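Local coordinates for protein pectate lyase (Cellvibrio cellulosa, PDB 1GXM) that cleaves polygalacturonate (pectate) by anti-beta-elimination, as a family 10 polysaccharide lyase represented here by its catalytic module alone, at residues Arg207-Glu212 / Leu306-Gly311; Pro249-Glu254 / Asn284-Phe289; Tyr256-Ser261 / Thr265-Pro270; Gly288-Arg293 / Tyr299-Met304. One frame throughout, in Å; residues are numbered along the deposited sequence.

Interaction 1. Residues Arg207-Glu212 / Leu306-Gly311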
# COMPACT_ATOMS: atom_id res chain seq x y z
N ARG A 207 -12.29 9.83 -1.43
CA ARG A 207 -13.16 10.40 -2.44
C ARG A 207 -14.60 10.08 -2.10
O ARG A 207 -14.88 9.35 -1.16
CB ARG A 207 -12.74 9.94 -3.83
CG ARG A 207 -11.38 10.47 -4.17
CD ARG A 207 -10.79 9.95 -5.44
NE ARG A 207 -10.43 8.55 -5.30
CZ ARG A 207 -9.76 7.85 -6.20
NH1 ARG A 207 -9.37 8.44 -7.32
NH2 ARG A 207 -9.50 6.58 -6.00
N ALA A 208 -15.52 10.65 -2.86
CA ALA A 208 -16.93 10.57 -2.47
C ALA A 208 -17.42 9.14 -2.30
O ALA A 208 -18.23 8.86 -1.44
CB ALA A 208 -17.79 11.28 -3.48
N TYR A 209 -16.89 8.26 -3.14
CA TYR A 209 -17.37 6.88 -3.21
C TYR A 209 -16.47 5.95 -2.42
O TYR A 209 -16.59 4.74 -2.54
CB TYR A 209 -17.46 6.44 -4.69
CG TYR A 209 -16.27 6.89 -5.49
CD1 TYR A 209 -15.09 6.15 -5.53
CD2 TYR A 209 -16.30 8.11 -6.18
CE1 TYR A 209 -13.97 6.62 -6.23
CE2 TYR A 209 -15.20 8.57 -6.86
CZ TYR A 209 -14.04 7.83 -6.87
OH TYR A 209 -12.94 8.29 -7.58
N GLU A 210 -15.58 6.51 -1.59
CA GLU A 210 -14.64 5.76 -0.78
C GLU A 210 -14.94 6.02 0.69
O GLU A 210 -14.46 6.97 1.26
CB GLU A 210 -13.22 6.16 -1.14
CG GLU A 210 -12.89 5.70 -2.55
CD GLU A 210 -11.59 6.19 -3.10
OE1 GLU A 210 -11.13 7.28 -2.73
OE2 GLU A 210 -11.01 5.47 -3.93
N LEU A 211 -15.76 5.18 1.27
CA LEU A 211 -16.31 5.43 2.59
C LEU A 211 -15.52 4.70 3.65
O LEU A 211 -14.72 3.83 3.38
CB LEU A 211 -17.77 5.03 2.60
CG LEU A 211 -18.67 5.63 1.54
CD1 LEU A 211 -20.09 5.23 1.80
CD2 LEU A 211 -18.58 7.14 1.56
N GLU A 212 -15.83 5.02 4.88
CA GLU A 212 -15.27 4.32 6.02
C GLU A 212 -15.70 2.87 5.96
O GLU A 212 -16.86 2.57 5.77
CB GLU A 212 -15.75 4.92 7.35
CG GLU A 212 -15.61 6.45 7.45
CD GLU A 212 -16.85 7.22 6.98
OE1 GLU A 212 -17.53 6.82 5.99
OE2 GLU A 212 -17.17 8.26 7.59
N LEU A 306 -24.18 4.00 -13.57
CA LEU A 306 -23.47 3.22 -14.56
C LEU A 306 -21.99 3.59 -14.56
O LEU A 306 -21.11 2.73 -14.62
CB LEU A 306 -24.08 3.52 -15.92
CG LEU A 306 -23.48 2.75 -17.05
CD1 LEU A 306 -23.73 1.25 -16.91
CD2 LEU A 306 -24.11 3.24 -18.33
N GLU A 307 -21.70 4.88 -14.49
CA GLU A 307 -20.33 5.33 -14.57
C GLU A 307 -19.47 4.80 -13.42
O GLU A 307 -18.32 4.46 -13.61
CB GLU A 307 -20.25 6.86 -14.65
CG GLU A 307 -18.84 7.37 -14.90
CD GLU A 307 -18.01 7.55 -13.63
OE1 GLU A 307 -18.60 7.67 -12.54
OE2 GLU A 307 -16.77 7.62 -13.75
N ARG A 308 -20.01 4.78 -12.21
CA ARG A 308 -19.23 4.29 -11.08
C ARG A 308 -19.14 2.77 -11.08
O ARG A 308 -18.17 2.22 -10.61
CB ARG A 308 -19.75 4.79 -9.73
CG ARG A 308 -19.34 6.23 -9.40
CD ARG A 308 -17.88 6.41 -9.14
NE ARG A 308 -17.11 6.47 -10.38
CZ ARG A 308 -15.80 6.34 -10.47
NH1 ARG A 308 -15.07 6.11 -9.40
NH2 ARG A 308 -15.22 6.41 -11.64
N ARG A 309 -20.16 2.08 -11.58
CA ARG A 309 -20.11 0.62 -11.59
C ARG A 309 -19.09 0.13 -12.60
O ARG A 309 -18.40 -0.85 -12.37
CB ARG A 309 -21.48 0.04 -11.87
CG ARG A 309 -21.51 -1.49 -11.74
CD ARG A 309 -22.89 -2.12 -11.77
NE ARG A 309 -23.62 -1.63 -12.93
CZ ARG A 309 -24.59 -0.74 -12.91
NH1 ARG A 309 -25.08 -0.26 -11.78
NH2 ARG A 309 -25.10 -0.33 -14.05
N THR A 310 -18.97 0.85 -13.72
CA THR A 310 -18.03 0.45 -14.76
C THR A 310 -16.65 1.07 -14.56
O THR A 310 -15.64 0.52 -15.01
CB THR A 310 -18.55 0.83 -16.16
OG1 THR A 310 -18.78 2.25 -16.21
CG2 THR A 310 -19.86 0.18 -16.46
N GLY A 311 -16.58 2.21 -13.87
CA GLY A 311 -15.35 2.99 -13.79
C GLY A 311 -14.48 2.72 -12.58
O GLY A 311 -13.40 3.23 -12.48
O HOH W 1 -12.08 6.44 -9.53
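Y209 OH and R308 NH1 share one water: the hydroxyl lies 2.8 Å from its oxygen (water 1), and R308 NH1 donates to it. The same two side chains meet directly in a cation-pi contact, which joins a type I beta turn, R207 to E210, to helix 306-311 within the catalytic module. R308 CZ sits 4.5 Å from the centroid of the Y209 ring, only 18° off the ring normal. NH1 presses closest, 3.2 Å from Y209 CZ, while R308 CD lies over the CG/CD2 end of the same face in a CH-pi contact. The guanidinium is not laid flat on the ring; the two planes stand 53° apart. Bends at chi2 and chi3 (79°) fold the arginine chain back so that its end can lie over the ring and still reach a carboxylate on its own helix. There E307 takes R308 side-on, NE to OE1 and NH2 to OE2, a two-nitrogen grip that restrains the guanidinium's rotation. R293 is a second partner of E307 OE1.

Tyrosine suits its place because both faces and the hydroxyl are used. R207 CB lies on the face opposite R308, the hydroxyl stands over the R207 guanidinium, and Y312 meets the ring edge-to-face. The turn is closed by its backbone bond and by E210: OE1 takes R207 N through its anti lone pair and also R207 NE, whereas OE2 accepts from R207 NH2 at 2.8 Å.

Interaction 2. Residues Pro249-Glu254 / Asn284-Phe289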
# COMPACT_ATOMS: atom_id res chain seq x y z
N PRO A 249 -15.56 -16.97 5.82
CA PRO A 249 -16.73 -16.96 4.96
C PRO A 249 -17.68 -15.81 5.29
O PRO A 249 -18.61 -15.55 4.53
CB PRO A 249 -17.40 -18.32 5.25
CG PRO A 249 -16.80 -18.84 6.40
CD PRO A 249 -15.55 -18.11 6.74
N ARG A 250 -17.45 -15.13 6.40
CA ARG A 250 -18.21 -13.91 6.67
C ARG A 250 -17.60 -12.71 5.92
O ARG A 250 -18.15 -11.61 5.96
CB ARG A 250 -18.32 -13.61 8.15
CG ARG A 250 -17.04 -13.22 8.78
CD ARG A 250 -17.02 -13.32 10.30
NE ARG A 250 -15.85 -12.62 10.83
CZ ARG A 250 -15.76 -11.30 11.01
NH1 ARG A 250 -16.80 -10.52 10.71
NH2 ARG A 250 -14.64 -10.77 11.50
N THR A 251 -16.47 -12.93 5.27
CA THR A 251 -15.77 -11.91 4.48
C THR A 251 -15.84 -12.22 3.01
O THR A 251 -16.36 -11.44 2.25
CB THR A 251 -14.34 -11.81 4.92
OG1 THR A 251 -14.31 -11.39 6.29
CG2 THR A 251 -13.60 -10.75 4.14
N TYR A 252 -15.34 -13.37 2.57
CA TYR A 252 -15.42 -13.65 1.16
C TYR A 252 -16.82 -14.08 0.81
O TYR A 252 -17.58 -14.54 1.64
CB TYR A 252 -14.41 -14.70 0.70
CG TYR A 252 -14.43 -16.03 1.39
CD1 TYR A 252 -15.46 -16.95 1.17
CD2 TYR A 252 -13.41 -16.40 2.23
CE1 TYR A 252 -15.46 -18.19 1.79
CE2 TYR A 252 -13.40 -17.63 2.83
CZ TYR A 252 -14.43 -18.51 2.64
OH TYR A 252 -14.40 -19.74 3.26
N LEU A 253 -17.13 -13.89 -0.46
CA LEU A 253 -18.39 -14.29 -1.05
C LEU A 253 -18.06 -15.51 -1.89
O LEU A 253 -17.43 -15.42 -2.94
CB LEU A 253 -18.96 -13.17 -1.92
CG LEU A 253 -20.21 -13.54 -2.72
CD1 LEU A 253 -21.38 -13.84 -1.83
CD2 LEU A 253 -20.55 -12.44 -3.72
N GLU A 254 -18.48 -16.67 -1.41
CA GLU A 254 -18.13 -17.91 -2.04
C GLU A 254 -19.10 -18.24 -3.16
O GLU A 254 -20.29 -18.02 -3.02
CB GLU A 254 -18.07 -19.03 -1.01
CG GLU A 254 -17.46 -20.30 -1.61
CD GLU A 254 -16.92 -21.27 -0.58
OE1 GLU A 254 -17.40 -21.24 0.57
OE2 GLU A 254 -16.02 -22.06 -0.96
N ASN A 284 -18.75 -2.64 11.05
CA ASN A 284 -19.36 -3.38 12.14
C ASN A 284 -20.04 -4.66 11.70
O ASN A 284 -19.97 -5.64 12.44
CB ASN A 284 -20.31 -2.49 12.93
CG ASN A 284 -19.58 -1.42 13.71
OD1 ASN A 284 -18.58 -1.71 14.35
ND2 ASN A 284 -20.05 -0.20 13.64
N THR A 285 -20.72 -4.69 10.57
CA THR A 285 -21.43 -5.90 10.14
C THR A 285 -20.60 -6.80 9.25
O THR A 285 -20.98 -7.94 8.97
CB THR A 285 -22.67 -5.58 9.34
OG1 THR A 285 -22.29 -4.90 8.14
CG2 THR A 285 -23.63 -4.68 10.09
N ASN A 286 -19.53 -6.26 8.70
CA ASN A 286 -18.69 -6.99 7.75
C ASN A 286 -19.42 -7.29 6.44
O ASN A 286 -19.04 -8.19 5.72
CB ASN A 286 -18.11 -8.27 8.35
CG ASN A 286 -16.70 -8.48 7.91
OD1 ASN A 286 -15.84 -7.69 8.27
ND2 ASN A 286 -16.43 -9.53 7.15
N ARG A 287 -20.45 -6.51 6.14
CA ARG A 287 -21.18 -6.65 4.88
C ARG A 287 -20.50 -5.86 3.79
O ARG A 287 -20.20 -4.68 3.97
CB ARG A 287 -22.60 -6.15 5.03
CG ARG A 287 -23.52 -6.55 3.92
CD ARG A 287 -24.99 -6.34 4.21
NE ARG A 287 -25.76 -6.71 3.04
CZ ARG A 287 -27.01 -6.37 2.84
NH1 ARG A 287 -27.63 -5.63 3.73
NH2 ARG A 287 -27.63 -6.76 1.73
N GLY A 288 -20.29 -6.48 2.65
CA GLY A 288 -19.76 -5.76 1.51
C GLY A 288 -20.73 -4.69 1.06
O GLY A 288 -21.94 -4.91 1.06
N PHE A 289 -20.22 -3.54 0.65
CA PHE A 289 -21.09 -2.46 0.26
C PHE A 289 -20.52 -1.64 -0.87
O PHE A 289 -19.38 -1.81 -1.29
CB PHE A 289 -21.48 -1.57 1.45
CG PHE A 289 -20.39 -0.68 1.94
CD1 PHE A 289 -20.16 0.55 1.35
CD2 PHE A 289 -19.66 -1.01 3.05
CE1 PHE A 289 -19.18 1.39 1.81
CE2 PHE A 289 -18.66 -0.15 3.51
CZ PHE A 289 -18.46 1.06 2.90
O HOH W 2 -20.39 -10.56 4.80
O HOH W 3 -19.77 -10.76 10.43
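N286 ND2 is the tight point of this contact, giving one hydrogen to R250 O and the other to T251 OG1, each at 2.9 Å from the nitrogen. The bond to R250 O is the straighter (161° at the hydrogen) and approaches from above the carbonyl plane; both acceptors lie close to the plane of the amide. An asparagine fits here because its other end is used as well: OD1 accepts from W245 NE1 and Q185 NE2, so the buried amide is satisfied at both ends. T251 OG1, placed beside its own backbone N (chi1 -63°), also bonds to W245 O. The contact thus joins the loop that follows helix 233-246 to the one that leads into strand 290-291. In the second loop, T285 OG1 accepts from R287 N in an ST turn, and N286 adopts a left-handed backbone conformation (phi 66°), which asparagine tolerates well.

Toward solvent the fit is looser. The exposed R250 runs extended from CG to NE, bringing NH1 within 3.5 Å of N286 CG; Q185 OE1 also accepts from NH1. Water 2 donates to both R250 O and N286 O. Water 3 accepts from R250 NH1 at 3.0 Å and reaches T285 O only weakly.

Interaction 3. Residues Tyr256-Ser261 / Thr265-Pro270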
# COMPACT_ATOMS: atom_id res chain seq x y z
N TYR A 256 -18.74 -16.85 -6.26
CA TYR A 256 -18.85 -15.66 -7.10
C TYR A 256 -17.48 -15.14 -7.45
O TYR A 256 -16.50 -15.42 -6.77
CB TYR A 256 -19.65 -14.55 -6.38
CG TYR A 256 -21.09 -14.94 -6.19
CD1 TYR A 256 -21.45 -15.77 -5.13
CD2 TYR A 256 -22.08 -14.55 -7.07
CE1 TYR A 256 -22.73 -16.19 -4.92
CE2 TYR A 256 -23.42 -14.99 -6.85
CZ TYR A 256 -23.69 -15.81 -5.76
OH TYR A 256 -24.98 -16.27 -5.49
N THR A 257 -17.44 -14.34 -8.49
CA THR A 257 -16.25 -13.63 -8.87
C THR A 257 -16.65 -12.26 -9.38
O THR A 257 -17.79 -12.04 -9.77
CB THR A 257 -15.48 -14.44 -9.91
OG1 THR A 257 -14.10 -14.03 -9.92
CG2 THR A 257 -16.02 -14.26 -11.32
N TYR A 258 -15.68 -11.36 -9.41
CA TYR A 258 -15.88 -10.03 -9.93
C TYR A 258 -15.33 -9.98 -11.35
O TYR A 258 -14.16 -10.20 -11.58
CB TYR A 258 -15.17 -8.99 -9.07
CG TYR A 258 -15.65 -7.58 -9.32
CD1 TYR A 258 -15.06 -6.79 -10.31
CD2 TYR A 258 -16.68 -7.05 -8.59
CE1 TYR A 258 -15.51 -5.51 -10.54
CE2 TYR A 258 -17.12 -5.76 -8.81
CZ TYR A 258 -16.54 -5.01 -9.79
OH TYR A 258 -16.99 -3.72 -9.96
N ASP A 259 -16.21 -9.70 -12.30
CA ASP A 259 -15.83 -9.66 -13.69
C ASP A 259 -16.14 -8.27 -14.21
O ASP A 259 -17.28 -7.94 -14.50
CB ASP A 259 -16.58 -10.74 -14.45
CG ASP A 259 -16.08 -10.89 -15.87
OD1 ASP A 259 -15.45 -9.95 -16.36
OD2 ASP A 259 -16.30 -11.92 -16.51
N SER A 260 -15.12 -7.42 -14.28
CA SER A 260 -15.33 -6.03 -14.66
C SER A 260 -15.89 -5.91 -16.08
O SER A 260 -16.53 -4.91 -16.39
CB SER A 260 -14.05 -5.22 -14.52
OG SER A 260 -13.10 -5.59 -15.49
N SER A 261 -15.67 -6.92 -16.91
CA SER A 261 -16.23 -6.94 -18.28
C SER A 261 -17.75 -7.00 -18.29
O SER A 261 -18.40 -6.69 -19.31
CB SER A 261 -15.67 -8.12 -19.09
OG SER A 261 -16.41 -9.32 -18.91
N THR A 265 -24.01 -4.14 -16.22
CA THR A 265 -25.20 -4.41 -15.43
C THR A 265 -24.85 -4.94 -14.06
O THR A 265 -25.36 -4.43 -13.07
CB THR A 265 -26.21 -5.32 -16.14
OG1 THR A 265 -25.64 -6.61 -16.35
CG2 THR A 265 -26.56 -4.83 -17.56
N ASN A 266 -23.99 -5.95 -13.98
CA ASN A 266 -23.59 -6.48 -12.68
C ASN A 266 -22.33 -7.32 -12.83
O ASN A 266 -22.38 -8.41 -13.39
CB ASN A 266 -24.69 -7.32 -12.05
CG ASN A 266 -24.39 -7.67 -10.61
OD1 ASN A 266 -23.25 -7.56 -10.16
ND2 ASN A 266 -25.39 -8.11 -9.87
N PRO A 267 -21.20 -6.84 -12.31
CA PRO A 267 -19.94 -7.58 -12.41
C PRO A 267 -19.79 -8.69 -11.39
O PRO A 267 -18.81 -9.43 -11.46
CB PRO A 267 -18.91 -6.50 -12.14
CG PRO A 267 -19.58 -5.58 -11.18
CD PRO A 267 -21.03 -5.59 -11.55
N ILE A 268 -20.72 -8.81 -10.46
CA ILE A 268 -20.62 -9.84 -9.44
C ILE A 268 -21.40 -11.02 -9.94
O ILE A 268 -22.64 -11.01 -9.96
CB ILE A 268 -21.15 -9.34 -8.10
CG1 ILE A 268 -20.30 -8.14 -7.64
CG2 ILE A 268 -21.11 -10.48 -7.06
CD1 ILE A 268 -20.87 -7.39 -6.45
N VAL A 269 -20.67 -12.01 -10.39
CA VAL A 269 -21.29 -13.11 -11.12
C VAL A 269 -20.90 -14.46 -10.55
O VAL A 269 -19.84 -14.60 -9.97
CB VAL A 269 -20.93 -13.06 -12.62
CG1 VAL A 269 -21.42 -11.76 -13.22
CG2 VAL A 269 -19.45 -13.25 -12.85
N PRO A 270 -21.77 -15.45 -10.67
CA PRO A 270 -21.43 -16.78 -10.21
C PRO A 270 -20.21 -17.36 -10.91
O PRO A 270 -19.99 -17.18 -12.11
CB PRO A 270 -22.66 -17.60 -10.56
CG PRO A 270 -23.74 -16.65 -10.66
CD PRO A 270 -23.15 -15.38 -11.19
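P267 sets its CB–CG edge over one face of the Y258 ring, both side chains pointing the same way. P267 CB stands 3.8 Å from the ring centroid, a CH-pi contact, and CG slides out toward the phenolic end, 3.4 Å from Y258 CZ. Proline suits this spot because its ring CH groups pack well on an aromatic face. The tyrosine ring reaches the proline because its CG lies anti to the backbone N (chi1 -164°). I268 CG1 fills the notch beside it, against Y258 CD2, and I268 CG2 meets the Y256 ring at 4.2 Å from CD2. P270 CG touches the Y256 ring at CE2. On the opposite face, V269 CG2 is a methyl bump that nestles against T257 CG2 and, more loosely, D259 CB.

These shapes ride on an antiparallel beta hairpin. T257 and V269 form its hydrogen-bonded pair, with T257 N to V269 O at 2.8 Å and V269 N returning to T257 O. D259 N to P267 O carries the pairing past the strand ends.

The side carrying Y258 and I268 packs on M276 of strand 274-278, P267 touches I301, and Y258 OH bonds to W314 N in the loop after helix 306-311.

Interaction 4. Residues Gly288-Arg293 / Tyr299-Met304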
# COMPACT_ATOMS: atom_id res chain seq x y z
N GLY A 288 -20.29 -6.48 2.65
CA GLY A 288 -19.76 -5.76 1.51
C GLY A 288 -20.73 -4.69 1.06
O GLY A 288 -21.94 -4.91 1.06
N PHE A 289 -20.22 -3.54 0.65
CA PHE A 289 -21.09 -2.46 0.26
C PHE A 289 -20.52 -1.64 -0.87
O PHE A 289 -19.38 -1.81 -1.29
CB PHE A 289 -21.48 -1.57 1.45
CG PHE A 289 -20.39 -0.68 1.94
CD1 PHE A 289 -20.16 0.55 1.35
CD2 PHE A 289 -19.66 -1.01 3.05
CE1 PHE A 289 -19.18 1.39 1.81
CE2 PHE A 289 -18.66 -0.15 3.51
CZ PHE A 289 -18.46 1.06 2.90
N PHE A 290 -21.40 -0.80 -1.39
CA PHE A 290 -21.11 0.04 -2.52
C PHE A 290 -21.41 1.48 -2.19
O PHE A 290 -22.14 1.80 -1.28
CB PHE A 290 -21.96 -0.41 -3.71
CG PHE A 290 -21.89 -1.88 -3.93
CD1 PHE A 290 -20.74 -2.46 -4.43
CD2 PHE A 290 -22.93 -2.70 -3.57
CE1 PHE A 290 -20.66 -3.84 -4.58
CE2 PHE A 290 -22.86 -4.07 -3.73
CZ PHE A 290 -21.72 -4.64 -4.23
N SER A 291 -20.85 2.35 -3.01
CA SER A 291 -21.07 3.78 -2.89
C SER A 291 -21.20 4.38 -4.28
O SER A 291 -21.32 3.67 -5.28
CB SER A 291 -19.98 4.41 -2.02
OG SER A 291 -20.25 5.77 -1.80
N ASP A 292 -21.20 5.70 -4.35
CA ASP A 292 -21.41 6.36 -5.61
C ASP A 292 -20.94 7.78 -5.45
O ASP A 292 -20.47 8.16 -4.39
CB ASP A 292 -22.89 6.29 -5.96
CG ASP A 292 -23.17 6.25 -7.44
OD1 ASP A 292 -22.35 6.74 -8.25
OD2 ASP A 292 -24.24 5.75 -7.84
N ARG A 293 -21.09 8.58 -6.50
CA ARG A 293 -20.56 9.94 -6.46
C ARG A 293 -21.26 10.82 -5.47
O ARG A 293 -20.67 11.82 -5.05
CB ARG A 293 -20.56 10.54 -7.86
CG ARG A 293 -19.53 9.85 -8.73
CD ARG A 293 -19.03 10.68 -9.85
NE ARG A 293 -18.07 10.03 -10.72
CZ ARG A 293 -16.75 10.15 -10.64
NH1 ARG A 293 -16.17 10.87 -9.69
NH2 ARG A 293 -15.99 9.53 -11.53
N TYR A 299 -26.27 -1.61 -0.84
CA TYR A 299 -25.89 -3.00 -0.80
C TYR A 299 -26.18 -3.79 -2.06
O TYR A 299 -25.86 -4.98 -2.10
CB TYR A 299 -26.49 -3.67 0.43
CG TYR A 299 -25.95 -3.07 1.69
CD1 TYR A 299 -24.72 -3.42 2.18
CD2 TYR A 299 -26.67 -2.08 2.37
CE1 TYR A 299 -24.20 -2.86 3.31
CE2 TYR A 299 -26.15 -1.51 3.52
CZ TYR A 299 -24.91 -1.90 3.98
OH TYR A 299 -24.38 -1.37 5.12
N ASP A 300 -26.73 -3.14 -3.07
CA ASP A 300 -27.04 -3.77 -4.35
C ASP A 300 -26.34 -2.95 -5.43
O ASP A 300 -26.66 -1.80 -5.67
CB ASP A 300 -28.56 -3.78 -4.52
CG ASP A 300 -29.01 -4.37 -5.82
OD1 ASP A 300 -28.18 -4.59 -6.73
OD2 ASP A 300 -30.22 -4.64 -6.00
N ILE A 301 -25.37 -3.56 -6.09
CA ILE A 301 -24.53 -2.82 -7.01
C ILE A 301 -25.31 -2.32 -8.23
O ILE A 301 -24.88 -1.39 -8.92
CB ILE A 301 -23.32 -3.66 -7.42
CG1 ILE A 301 -22.20 -2.76 -7.93
CG2 ILE A 301 -23.70 -4.76 -8.45
CD1 ILE A 301 -20.95 -3.51 -8.30
N THR A 302 -26.47 -2.91 -8.49
CA THR A 302 -27.29 -2.49 -9.62
C THR A 302 -27.96 -1.14 -9.37
O THR A 302 -28.45 -0.53 -10.30
CB THR A 302 -28.35 -3.58 -9.98
OG1 THR A 302 -29.30 -3.71 -8.93
CG2 THR A 302 -27.72 -4.95 -10.11
N GLN A 303 -27.94 -0.68 -8.12
CA GLN A 303 -28.45 0.65 -7.74
C GLN A 303 -27.45 1.76 -8.04
O GLN A 303 -27.78 2.95 -7.92
CB GLN A 303 -28.78 0.69 -6.24
CG GLN A 303 -29.86 -0.13 -5.59
CD GLN A 303 -29.87 0.16 -4.08
OE1 GLN A 303 -29.33 -0.62 -3.27
NE2 GLN A 303 -30.42 1.31 -3.71
N MET A 304 -26.22 1.39 -8.37
CA MET A 304 -25.16 2.35 -8.60
C MET A 304 -25.29 3.02 -9.95
O MET A 304 -25.79 2.42 -10.89
CB MET A 304 -23.82 1.61 -8.58
CG MET A 304 -22.60 2.51 -8.49
SD MET A 304 -21.11 1.52 -8.50
CE MET A 304 -21.24 0.77 -6.93
O HOH W 4 -26.79 5.54 -5.96
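F290 and I301 make the main apolar contact. I301 CB stands over the centre of the F290 ring, 3.7 Å from the centroid and 11° off its normal, a CH-pi contact. CG1 and CD1 of I301 spread along the same face toward the ring's CD1 and CE1; a branched aliphatic chain covers a phenyl face well. M304, straight until it bends at chi3 (-69°), brings CE to F290 CB at 3.5 Å. Y299 CE1 touches F289 CB.

The fold here is a two-stranded antiparallel sheet: the short, weakly bonded strand 290-291 pairs with 297-298, and the chain then returns through a 3-10 segment, 301-303. D300 OD1 opens it with an Asx turn, accepting from T302 N at 3.0 Å and from T302 OG1.

Polar groups meet apolar ones at several points. Y299 O and D300 N lie at the F290 ring edge, and G288 O approaches the Y299 ring edge, 3.3 Å from CD1. S291 O is buried against M304 CE and has no hydrogen-bonding partner in the model.

Water 4 donates to D292 OD2 at 3.2 Å and only weakly to Q303 O. D292 OD1 accepts from R293 N and also bonds to S305 OG.

In the fold
From the N terminus, the loop at 207-212 comes first, and interaction 1 closes a long excursion when helix 306-311 returns to it; the other three all lie inside that loop. Interaction 2 opens at 249-254, after helix 233-246, and closes at 284-289. Nested within it, interaction 3 is the local hairpin 256-258/268-271. Interaction 4 starts on the residues where interaction 2 ends, sharing G288 and F289, and closes just before helix 306-311. Side chains link them: I268 CD1 meets F290 CZ between interactions 3 and 4, R309 NH1 reaches I301 O in a probable hydrogen bond between 1 and 4, and L211 touches F289 between 1 and 2.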